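Putative dihydrodipicolinate synthase family protein (Coccidioides immitis, PDB 3QFE) is of unknown function but belongs by sequence to the dihydrodipicolinate synthase family, whose members share a TIM-barrel fold. Local coordinates at residues Asn108-Leu113 with Leu140-Tyr145. Residues are numbered along the deposited sequence; the frame is centred on the assembly and turned at random.
Sequences NYVLVL and LPVVIY
The ring of Tyr145 is held between two leucines: Leu111 CD2 lies over one face, 4.1 Å from the ring centroid, and Leu113 CD2 over the opposite one, both as CH-pi contacts. Chi1 of -167° swings Tyr145 CG away from its own backbone N and sets the ring between them, with CD1 3.5 Å from Leu111 CG. At the other end, Tyr109 turns a ring edge to Pro141, CD1 to CB 4.1 Å, while Asn108 CB covers the centre of one face of the Tyr109 ring. Between the rings the strands pair in parallel, their short axes 23° apart, and the hydrogen-bond ladder zigzags: Val110 N to Pro141 O, Val143 N to Val110 O, Val112 N to Val143 O. The last rung differs, because Tyr145 N reaches Val112 O (2.8 Å) from well above the carbonyl plane. Leu111 CD1 meets Val143 CG1 on one face of the sheet; the other face carries Val142, whose CG2 and CG1 touch Val110 CG2 and Val112 CG2, each at 3.9 Å. Inside the barrel, Tyr145 OH hydrogen-bonds Thr54 OG1. The two segments are successive strands of the TIM barrel, joined through helix 124-137, whose Phe131 packs on Val112 and Ile144. Helix 92-105 covers Val110, and strands 83-86 and 171-176 continue the sheet on either side.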
ATOM      1  N   ASN A 108      13.091  -0.072  -2.734  1.00 29.23           N
ATOM      2  CA  ASN A 108      13.654  -1.443  -2.704  1.00 29.82           C
ATOM      3  C   ASN A 108      12.945  -2.355  -3.703  1.00 30.20           C
ATOM      4  O   ASN A 108      13.544  -3.308  -4.242  1.00 31.12           O
ATOM      5  CB  ASN A 108      13.551  -2.092  -1.315  1.00 29.55           C
ATOM      6  CG  ASN A 108      14.119  -1.228  -0.208  1.00 29.58           C
ATOM      7  OD1 ASN A 108      13.375  -0.648   0.588  1.00 32.42           O
ATOM      8  ND2 ASN A 108      15.425  -1.135  -0.146  1.00 27.03           N
ATOM      9  N   TYR A 109      11.662  -2.062  -3.932  1.00 29.08           N
ATOM     10  CA  TYR A 109      10.827  -2.856  -4.806  1.00 29.06           C
ATOM     11  C   TYR A 109       9.926  -1.947  -5.633  1.00 28.94           C
ATOM     12  O   TYR A 109       9.591  -0.817  -5.216  1.00 28.79           O
ATOM     13  CB  TYR A 109       9.933  -3.785  -3.978  1.00 29.23           C
ATOM     14  CG  TYR A 109      10.584  -4.454  -2.779  1.00 28.21           C
ATOM     15  CD1 TYR A 109      11.468  -5.523  -2.929  1.00 29.78           C
ATOM     16  CD2 TYR A 109      10.286  -4.042  -1.509  1.00 26.94           C
ATOM     17  CE1 TYR A 109      12.037  -6.143  -1.835  1.00 28.63           C
ATOM     18  CE2 TYR A 109      10.851  -4.656  -0.396  1.00 29.21           C
ATOM     19  CZ  TYR A 109      11.713  -5.700  -0.561  1.00 29.95           C
ATOM     20  OH  TYR A 109      12.257  -6.276   0.565  1.00 32.57           O
ATOM     21  N   VAL A 110       9.478  -2.451  -6.775  1.00 28.77           N
ATOM     22  CA  VAL A 110       8.497  -1.719  -7.547  1.00 28.80           C
ATOM     23  C   VAL A 110       7.243  -2.539  -7.689  1.00 30.05           C
ATOM     24  O   VAL A 110       7.300  -3.754  -7.873  1.00 31.17           O
ATOM     25  CB  VAL A 110       9.017  -1.236  -8.933  1.00 28.08           C
ATOM     26  CG1 VAL A 110      10.113  -0.265  -8.728  1.00 27.32           C
ATOM     27  CG2 VAL A 110       9.506  -2.393  -9.793  1.00 28.43           C
ATOM     28  N   LEU A 111       6.112  -1.849  -7.591  1.00 30.10           N
ATOM     29  CA  LEU A 111       4.805  -2.461  -7.656  1.00 31.33           C
ATOM     30  C   LEU A 111       4.128  -2.107  -8.987  1.00 31.58           C
ATOM     31  O   LEU A 111       3.866  -0.939  -9.270  1.00 31.86           O
ATOM     32  CB  LEU A 111       4.014  -1.969  -6.458  1.00 30.76           C
ATOM     33  CG  LEU A 111       2.585  -2.416  -6.211  1.00 32.66           C
ATOM     34  CD1 LEU A 111       2.475  -3.895  -5.887  1.00 31.65           C
ATOM     35  CD2 LEU A 111       2.065  -1.548  -5.045  1.00 34.20           C
ATOM     36  N   VAL A 112       3.880  -3.115  -9.815  1.00 32.90           N
ATOM     37  CA  VAL A 112       3.571  -2.907 -11.231  1.00 33.29           C
ATOM     38  C   VAL A 112       2.164  -3.380 -11.634  1.00 35.26           C
ATOM     39  O   VAL A 112       1.885  -4.571 -11.636  1.00 35.24           O
ATOM     40  CB  VAL A 112       4.647  -3.622 -12.152  1.00 34.37           C
ATOM     41  CG1 VAL A 112       4.413  -3.340 -13.658  1.00 32.33           C
ATOM     42  CG2 VAL A 112       6.071  -3.222 -11.772  1.00 32.76           C
ATOM     43  N   LEU A 113       1.293  -2.432 -11.993  1.00 36.47           N
ATOM     44  CA  LEU A 113      -0.001  -2.732 -12.639  1.00 38.96           C
ATOM     45  C   LEU A 113       0.188  -3.356 -14.003  1.00 40.47           C
ATOM     46  O   LEU A 113       1.158  -3.047 -14.685  1.00 39.55           O
ATOM     47  CB  LEU A 113      -0.847  -1.455 -12.820  1.00 39.03           C
ATOM     48  CG  LEU A 113      -1.426  -0.873 -11.523  1.00 39.48           C
ATOM     49  CD1 LEU A 113      -1.616   0.646 -11.619  1.00 40.66           C
ATOM     50  CD2 LEU A 113      -2.729  -1.591 -11.110  1.00 41.10           C
ATOM     51  N   LEU A 140      15.083  -3.165 -10.098  1.00 34.37           N
ATOM     52  CA  LEU A 140      14.538  -3.488  -8.784  1.00 33.14           C
ATOM     53  C   LEU A 140      13.621  -4.725  -8.876  1.00 32.79           C
ATOM     54  O   LEU A 140      13.013  -4.973  -9.921  1.00 33.08           O
ATOM     55  CB  LEU A 140      13.761  -2.284  -8.202  1.00 31.34           C
ATOM     56  CG  LEU A 140      14.529  -1.051  -7.670  1.00 31.14           C
ATOM     57  CD1 LEU A 140      13.576   0.052  -7.247  1.00 28.44           C
ATOM     58  CD2 LEU A 140      15.507  -1.359  -6.527  1.00 28.93           C
ATOM     59  N   PRO A 141      13.521  -5.500  -7.789  1.00 32.18           N
ATOM     60  CA  PRO A 141      12.573  -6.635  -7.782  1.00 32.41           C
ATOM     61  C   PRO A 141      11.110  -6.181  -7.985  1.00 31.64           C
ATOM     62  O   PRO A 141      10.715  -5.124  -7.498  1.00 30.24           O
ATOM     63  CB  PRO A 141      12.765  -7.254  -6.391  1.00 31.86           C
ATOM     64  CG  PRO A 141      14.106  -6.788  -5.912  1.00 31.35           C
ATOM     65  CD  PRO A 141      14.381  -5.469  -6.586  1.00 32.07           C
ATOM     66  N   VAL A 142      10.321  -7.003  -8.665  1.00 31.99           N
ATOM     67  CA  VAL A 142       8.994  -6.613  -9.135  1.00 31.39           C
ATOM     68  C   VAL A 142       7.851  -7.322  -8.387  1.00 32.09           C
ATOM     69  O   VAL A 142       7.857  -8.528  -8.240  1.00 32.61           O
ATOM     70  CB  VAL A 142       8.875  -6.870 -10.672  1.00 32.04           C
ATOM     71  CG1 VAL A 142       7.427  -6.813 -11.160  1.00 29.61           C
ATOM     72  CG2 VAL A 142       9.776  -5.899 -11.445  1.00 30.42           C
ATOM     73  N   VAL A 143       6.881  -6.543  -7.915  1.00 32.08           N
ATOM     74  CA  VAL A 143       5.650  -7.097  -7.345  1.00 33.25           C
ATOM     75  C   VAL A 143       4.491  -6.782  -8.308  1.00 34.42           C
ATOM     76  O   VAL A 143       4.237  -5.615  -8.642  1.00 33.54           O
ATOM     77  CB  VAL A 143       5.361  -6.558  -5.906  1.00 31.97           C
ATOM     78  CG1 VAL A 143       4.092  -7.195  -5.333  1.00 30.69           C
ATOM     79  CG2 VAL A 143       6.532  -6.847  -4.971  1.00 31.21           C
ATOM     80  N   ILE A 144       3.810  -7.831  -8.754  1.00 37.00           N
ATOM     81  CA  ILE A 144       2.657  -7.703  -9.636  1.00 39.06           C
ATOM     82  C   ILE A 144       1.581  -7.010  -8.834  1.00 40.46           C
ATOM     83  O   ILE A 144       1.342  -7.368  -7.668  1.00 40.33           O
ATOM     84  CB  ILE A 144       2.162  -9.083 -10.117  1.00 40.35           C
ATOM     85  CG1 ILE A 144       3.232  -9.765 -10.969  1.00 40.32           C
ATOM     86  CG2 ILE A 144       0.853  -8.964 -10.901  1.00 39.90           C
ATOM     87  CD1 ILE A 144       3.042 -11.284 -11.117  1.00 39.38           C
ATOM     88  N   TYR A 145       0.988  -5.981  -9.427  1.00 42.23           N
ATOM     89  CA  TYR A 145      -0.086  -5.227  -8.792  1.00 44.64           C
ATOM     90  C   TYR A 145      -1.342  -5.580  -9.548  1.00 48.19           C
ATOM     91  O   TYR A 145      -1.563  -5.115 -10.662  1.00 48.34           O
ATOM     92  CB  TYR A 145       0.192  -3.735  -8.898  1.00 43.18           C
ATOM     93  CG  TYR A 145      -0.649  -2.791  -8.040  1.00 44.43           C
ATOM     94  CD1 TYR A 145      -0.308  -1.439  -7.968  1.00 44.31           C
ATOM     95  CD2 TYR A 145      -1.775  -3.234  -7.314  1.00 46.03           C
ATOM     96  CE1 TYR A 145      -1.052  -0.534  -7.208  1.00 47.67           C
ATOM     97  CE2 TYR A 145      -2.542  -2.339  -6.548  1.00 48.31           C
ATOM     98  CZ  TYR A 145      -2.167  -0.983  -6.493  1.00 50.23           C
ATOM     99  OH  TYR A 145      -2.878  -0.054  -5.745  1.00 51.84           O
TER